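Prephenate dehydratase:Amino acid-binding ACT (Brucella abortus, PDB 6VH5) binds phenylalanine at its ACT domain and probably catalyses the conversion of prephenate to phenylpyruvate in phenylalanine biosynthesis. Local coordinates at residues A[214-226]-A[256-269]. Sequence-based numbering, arbitrary orientation.
Sequences RIVTTFVFRVRNV and FIATQFYADIEGHP. With PHE (phenylalanine), chain J.
Gln260 OE1 takes two donors from Arg222: NE at 2.6 Å, slightly tilted from the amide's carbonyl plane, and NH2 through a weak, more bent bond. The pair belongs to the two central strands of the four-stranded antiparallel sheet of the ACT domain, 215-224 and 258-266, which have two helices on one face. Axes 4.7 Å apart and directions 158° apart define the antiparallel pairing. Reciprocal N-H...O bonds join Thr217 to Ile265, Phe219 to Ala263, Phe221 to Phe261 and Val223 to Thr259, and these four pairs turn their side chains to the helix-covered face. There Ala263 CB sits over the Phe219 ring, while Phe261 CB lies over the face of the Phe221 ring, 3.8 Å from its centroid. The rings of Phe221 and Phe261 are nearly parallel (14°) but slid apart, so they barely overlap; helix 229-240 covers them through Ala233 and Leu230. Thr218, Val220, Arg222, Gln260, Tyr262 and Asp264, among others, occupy the other face. Thr218 OG1, set beside its own backbone N (chi1 -67°), donates a hydrogen bond to Asp264 OD1 at 2.6 Å, meeting it from above the carboxylate plane, and also bonds Tyr294 OH; Asp264 OD2 forms a salt bridge with Arg195. Thr218 CG2 touches Tyr262 OH. Where 215-224 ends, Asn225 ND2 donates to Phe256 O (2.9 Å) and its backbone N donates to Ile257 O. The same amide's OD1 accepts the bound phenylalanine's N at 2.8 Å and also bonds Gln251, so one side chain ties the residues leading into 258-266 to the ligand, which Met244 O and Asn243 OD1 of the second subunit also bond, placing the site between subunits. The ligand ring packs on Thr259 CG2 and has its CG in plane at the edge of the Phe261 ring, 3.5 Å from Phe261 CZ.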
# COMPACT_ATOMS: atom_id res chain seq x y z
N ARG A 214 -2.48 -27.73 4.01
CA ARG A 214 -1.81 -26.48 3.65
C ARG A 214 -1.58 -25.66 4.91
O ARG A 214 -2.52 -25.36 5.66
CB ARG A 214 -2.64 -25.71 2.62
N ILE A 215 -0.32 -25.30 5.15
CA ILE A 215 0.09 -24.52 6.31
C ILE A 215 1.00 -23.40 5.83
O ILE A 215 1.87 -23.61 4.98
CB ILE A 215 0.82 -25.40 7.35
CG1 ILE A 215 -0.05 -26.60 7.74
CG2 ILE A 215 1.20 -24.57 8.56
CD1 ILE A 215 -1.22 -26.24 8.60
N VAL A 216 0.80 -22.20 6.38
CA VAL A 216 1.62 -21.04 6.04
C VAL A 216 2.33 -20.56 7.30
O VAL A 216 1.72 -20.49 8.37
CB VAL A 216 0.79 -19.90 5.43
CG1 VAL A 216 1.68 -18.71 5.11
CG2 VAL A 216 0.05 -20.39 4.20
N THR A 217 3.61 -20.25 7.17
CA THR A 217 4.37 -19.62 8.23
C THR A 217 4.84 -18.27 7.73
O THR A 217 5.43 -18.18 6.64
CB THR A 217 5.55 -20.49 8.70
OG1 THR A 217 5.05 -21.64 9.38
CG2 THR A 217 6.44 -19.70 9.66
N THR A 218 4.54 -17.22 8.48
CA THR A 218 4.92 -15.87 8.13
C THR A 218 5.94 -15.40 9.16
O THR A 218 5.74 -15.61 10.36
CB THR A 218 3.71 -14.93 8.09
OG1 THR A 218 2.83 -15.30 7.02
CG2 THR A 218 4.15 -13.48 7.90
N PHE A 219 7.02 -14.80 8.68
CA PHE A 219 8.07 -14.34 9.58
C PHE A 219 8.77 -13.13 8.98
O PHE A 219 8.69 -12.87 7.78
CB PHE A 219 9.09 -15.46 9.87
CG PHE A 219 9.77 -16.00 8.64
CD1 PHE A 219 10.99 -15.50 8.22
CD2 PHE A 219 9.20 -17.03 7.90
CE1 PHE A 219 11.63 -16.01 7.10
CE2 PHE A 219 9.82 -17.53 6.78
CZ PHE A 219 11.04 -17.03 6.37
N VAL A 220 9.49 -12.41 9.84
CA VAL A 220 10.37 -11.33 9.43
C VAL A 220 11.78 -11.68 9.87
O VAL A 220 11.99 -12.44 10.82
CB VAL A 220 9.95 -9.96 10.01
CG1 VAL A 220 8.65 -9.50 9.38
CG2 VAL A 220 9.82 -10.02 11.54
N PHE A 221 12.76 -11.11 9.17
CA PHE A 221 14.17 -11.29 9.51
C PHE A 221 14.95 -10.12 8.93
O PHE A 221 14.51 -9.47 7.97
CB PHE A 221 14.73 -12.62 9.00
CG PHE A 221 14.68 -12.78 7.48
CD1 PHE A 221 15.73 -12.35 6.69
CD2 PHE A 221 13.58 -13.35 6.87
CE1 PHE A 221 15.69 -12.48 5.31
CE2 PHE A 221 13.52 -13.49 5.48
CZ PHE A 221 14.56 -13.05 4.70
N ARG A 222 16.12 -9.86 9.51
CA ARG A 222 17.00 -8.78 9.07
C ARG A 222 18.33 -9.31 8.54
O ARG A 222 18.91 -10.24 9.11
CB ARG A 222 17.25 -7.80 10.21
CG ARG A 222 15.99 -7.06 10.61
CD ARG A 222 16.15 -6.34 11.90
NE ARG A 222 14.88 -5.74 12.29
CZ ARG A 222 14.78 -4.62 12.98
NH1 ARG A 222 15.88 -3.98 13.35
NH2 ARG A 222 13.58 -4.13 13.29
N VAL A 223 18.83 -8.67 7.47
CA VAL A 223 20.18 -8.90 6.97
C VAL A 223 20.86 -7.55 6.77
O VAL A 223 20.23 -6.50 6.74
CB VAL A 223 20.23 -9.71 5.66
CG1 VAL A 223 19.71 -11.11 5.87
CG2 VAL A 223 19.46 -8.99 4.54
N ARG A 224 22.18 -7.62 6.64
CA ARG A 224 22.97 -6.48 6.21
C ARG A 224 22.69 -6.18 4.74
O ARG A 224 22.33 -7.07 3.95
CB ARG A 224 24.45 -6.78 6.42
CG ARG A 224 24.88 -6.74 7.89
CD ARG A 224 26.34 -7.12 8.11
NE ARG A 224 27.33 -6.22 7.52
CZ ARG A 224 28.19 -6.58 6.57
NH1 ARG A 224 28.16 -7.82 6.08
NH2 ARG A 224 29.07 -5.71 6.09
N ASN A 225 22.81 -4.91 4.37
CA ASN A 225 22.53 -4.45 3.01
C ASN A 225 23.79 -4.56 2.14
O ASN A 225 24.33 -3.56 1.66
CB ASN A 225 21.99 -3.02 3.04
CG ASN A 225 21.48 -2.55 1.69
OD1 ASN A 225 20.77 -3.28 0.99
ND2 ASN A 225 21.88 -1.35 1.29
N VAL A 226 24.28 -5.79 1.97
CA VAL A 226 25.49 -6.02 1.18
C VAL A 226 25.21 -7.14 0.18
O VAL A 226 24.28 -7.94 0.37
CB VAL A 226 26.71 -6.36 2.08
CG1 VAL A 226 26.95 -5.24 3.10
CG2 VAL A 226 26.59 -7.75 2.70
N PHE A 256 20.82 3.12 4.80
CA PHE A 256 20.81 1.94 3.93
C PHE A 256 21.79 0.89 4.44
O PHE A 256 22.48 0.22 3.66
CB PHE A 256 21.14 2.33 2.49
CG PHE A 256 19.94 2.71 1.67
CD1 PHE A 256 19.14 3.78 2.04
CD2 PHE A 256 19.62 2.00 0.52
CE1 PHE A 256 18.03 4.14 1.29
CE2 PHE A 256 18.51 2.35 -0.25
CZ PHE A 256 17.71 3.43 0.14
N ILE A 257 21.85 0.74 5.76
CA ILE A 257 22.79 -0.17 6.41
C ILE A 257 22.22 -1.58 6.53
O ILE A 257 22.94 -2.56 6.38
CB ILE A 257 23.18 0.40 7.79
CG1 ILE A 257 23.88 1.75 7.63
CG2 ILE A 257 24.04 -0.59 8.55
CD1 ILE A 257 23.93 2.58 8.91
N ALA A 258 20.92 -1.70 6.77
CA ALA A 258 20.31 -2.99 7.04
C ALA A 258 18.93 -3.04 6.40
O ALA A 258 18.34 -2.00 6.08
CB ALA A 258 20.18 -3.25 8.55
N THR A 259 18.43 -4.25 6.19
CA THR A 259 17.16 -4.44 5.50
C THR A 259 16.32 -5.46 6.24
O THR A 259 16.83 -6.50 6.67
CB THR A 259 17.36 -4.90 4.05
OG1 THR A 259 18.43 -4.15 3.47
CG2 THR A 259 16.08 -4.66 3.23
N GLN A 260 15.03 -5.19 6.38
CA GLN A 260 14.11 -6.16 6.95
C GLN A 260 13.25 -6.77 5.84
O GLN A 260 12.89 -6.09 4.87
CB GLN A 260 13.22 -5.55 8.04
CG GLN A 260 12.44 -6.60 8.82
CD GLN A 260 11.85 -6.07 10.10
OE1 GLN A 260 12.58 -5.64 11.00
NE2 GLN A 260 10.53 -6.09 10.20
N PHE A 261 12.92 -8.05 6.00
CA PHE A 261 12.14 -8.79 5.02
C PHE A 261 10.92 -9.38 5.69
O PHE A 261 10.98 -9.84 6.84
CB PHE A 261 12.96 -9.93 4.35
CG PHE A 261 13.93 -9.44 3.30
CD1 PHE A 261 13.54 -9.37 1.96
CD2 PHE A 261 15.21 -9.02 3.65
CE1 PHE A 261 14.40 -8.89 0.98
CE2 PHE A 261 16.08 -8.54 2.68
CZ PHE A 261 15.68 -8.48 1.34
N TYR A 262 9.81 -9.37 4.96
CA TYR A 262 8.57 -10.00 5.38
C TYR A 262 8.34 -11.17 4.44
O TYR A 262 8.41 -11.01 3.22
CB TYR A 262 7.41 -8.98 5.32
CG TYR A 262 6.05 -9.48 5.77
CD1 TYR A 262 5.52 -9.09 7.00
CD2 TYR A 262 5.26 -10.27 4.94
CE1 TYR A 262 4.26 -9.52 7.41
CE2 TYR A 262 4.01 -10.72 5.34
CZ TYR A 262 3.51 -10.33 6.58
OH TYR A 262 2.26 -10.78 6.97
N ALA A 263 8.07 -12.35 5.00
CA ALA A 263 8.04 -13.55 4.17
C ALA A 263 6.96 -14.52 4.62
O ALA A 263 6.67 -14.63 5.82
CB ALA A 263 9.40 -14.27 4.19
N ASP A 264 6.36 -15.19 3.65
CA ASP A 264 5.48 -16.34 3.86
C ASP A 264 6.13 -17.55 3.20
O ASP A 264 6.61 -17.45 2.07
CB ASP A 264 4.09 -16.13 3.23
CG ASP A 264 3.31 -14.94 3.80
OD1 ASP A 264 3.74 -14.27 4.77
OD2 ASP A 264 2.21 -14.68 3.25
N ILE A 265 6.15 -18.69 3.90
CA ILE A 265 6.53 -19.96 3.30
C ILE A 265 5.38 -20.94 3.52
O ILE A 265 4.55 -20.77 4.42
CB ILE A 265 7.85 -20.56 3.86
CG1 ILE A 265 7.73 -20.80 5.36
CG2 ILE A 265 9.07 -19.68 3.57
CD1 ILE A 265 8.97 -21.35 5.98
N GLU A 266 5.33 -21.95 2.67
CA GLU A 266 4.38 -23.05 2.80
C GLU A 266 5.09 -24.17 3.56
O GLU A 266 5.95 -24.86 3.01
CB GLU A 266 3.88 -23.48 1.42
CG GLU A 266 3.13 -22.35 0.72
CD GLU A 266 2.61 -22.69 -0.67
OE1 GLU A 266 3.27 -23.45 -1.41
OE2 GLU A 266 1.52 -22.18 -1.01
N GLY A 267 4.76 -24.30 4.83
CA GLY A 267 5.39 -25.25 5.71
C GLY A 267 5.11 -24.90 7.15
O GLY A 267 4.69 -23.79 7.49
N HIS A 268 5.32 -25.89 8.02
CA HIS A 268 5.17 -25.83 9.46
C HIS A 268 6.54 -25.91 10.13
O HIS A 268 7.39 -26.68 9.70
CB HIS A 268 4.29 -26.98 9.95
CG HIS A 268 3.86 -26.85 11.38
ND1 HIS A 268 4.72 -27.05 12.43
CD2 HIS A 268 2.67 -26.50 11.92
CE1 HIS A 268 4.07 -26.86 13.57
NE2 HIS A 268 2.83 -26.53 13.28
N PRO A 269 6.78 -25.11 11.18
CA PRO A 269 8.13 -25.08 11.79
C PRO A 269 8.62 -26.41 12.35
O PRO A 269 9.83 -26.56 12.56
CB PRO A 269 7.99 -24.03 12.90
CG PRO A 269 6.85 -23.17 12.46
CD PRO A 269 5.89 -24.10 11.77
N PHE J . 21.13 -5.76 -0.25
CA PHE J . 21.15 -7.15 0.19
C PHE J . 21.51 -8.11 -0.94
O PHE J . 21.41 -9.33 -0.76
CB PHE J . 19.81 -7.54 0.79
CG PHE J . 18.61 -7.09 -0.01
CD1 PHE J . 17.89 -5.97 0.38
CD2 PHE J . 18.20 -7.78 -1.13
CE1 PHE J . 16.78 -5.54 -0.36
CE2 PHE J . 17.10 -7.37 -1.86
CZ PHE J . 16.39 -6.24 -1.47
OXT PHE J . 21.90 -7.70 -2.04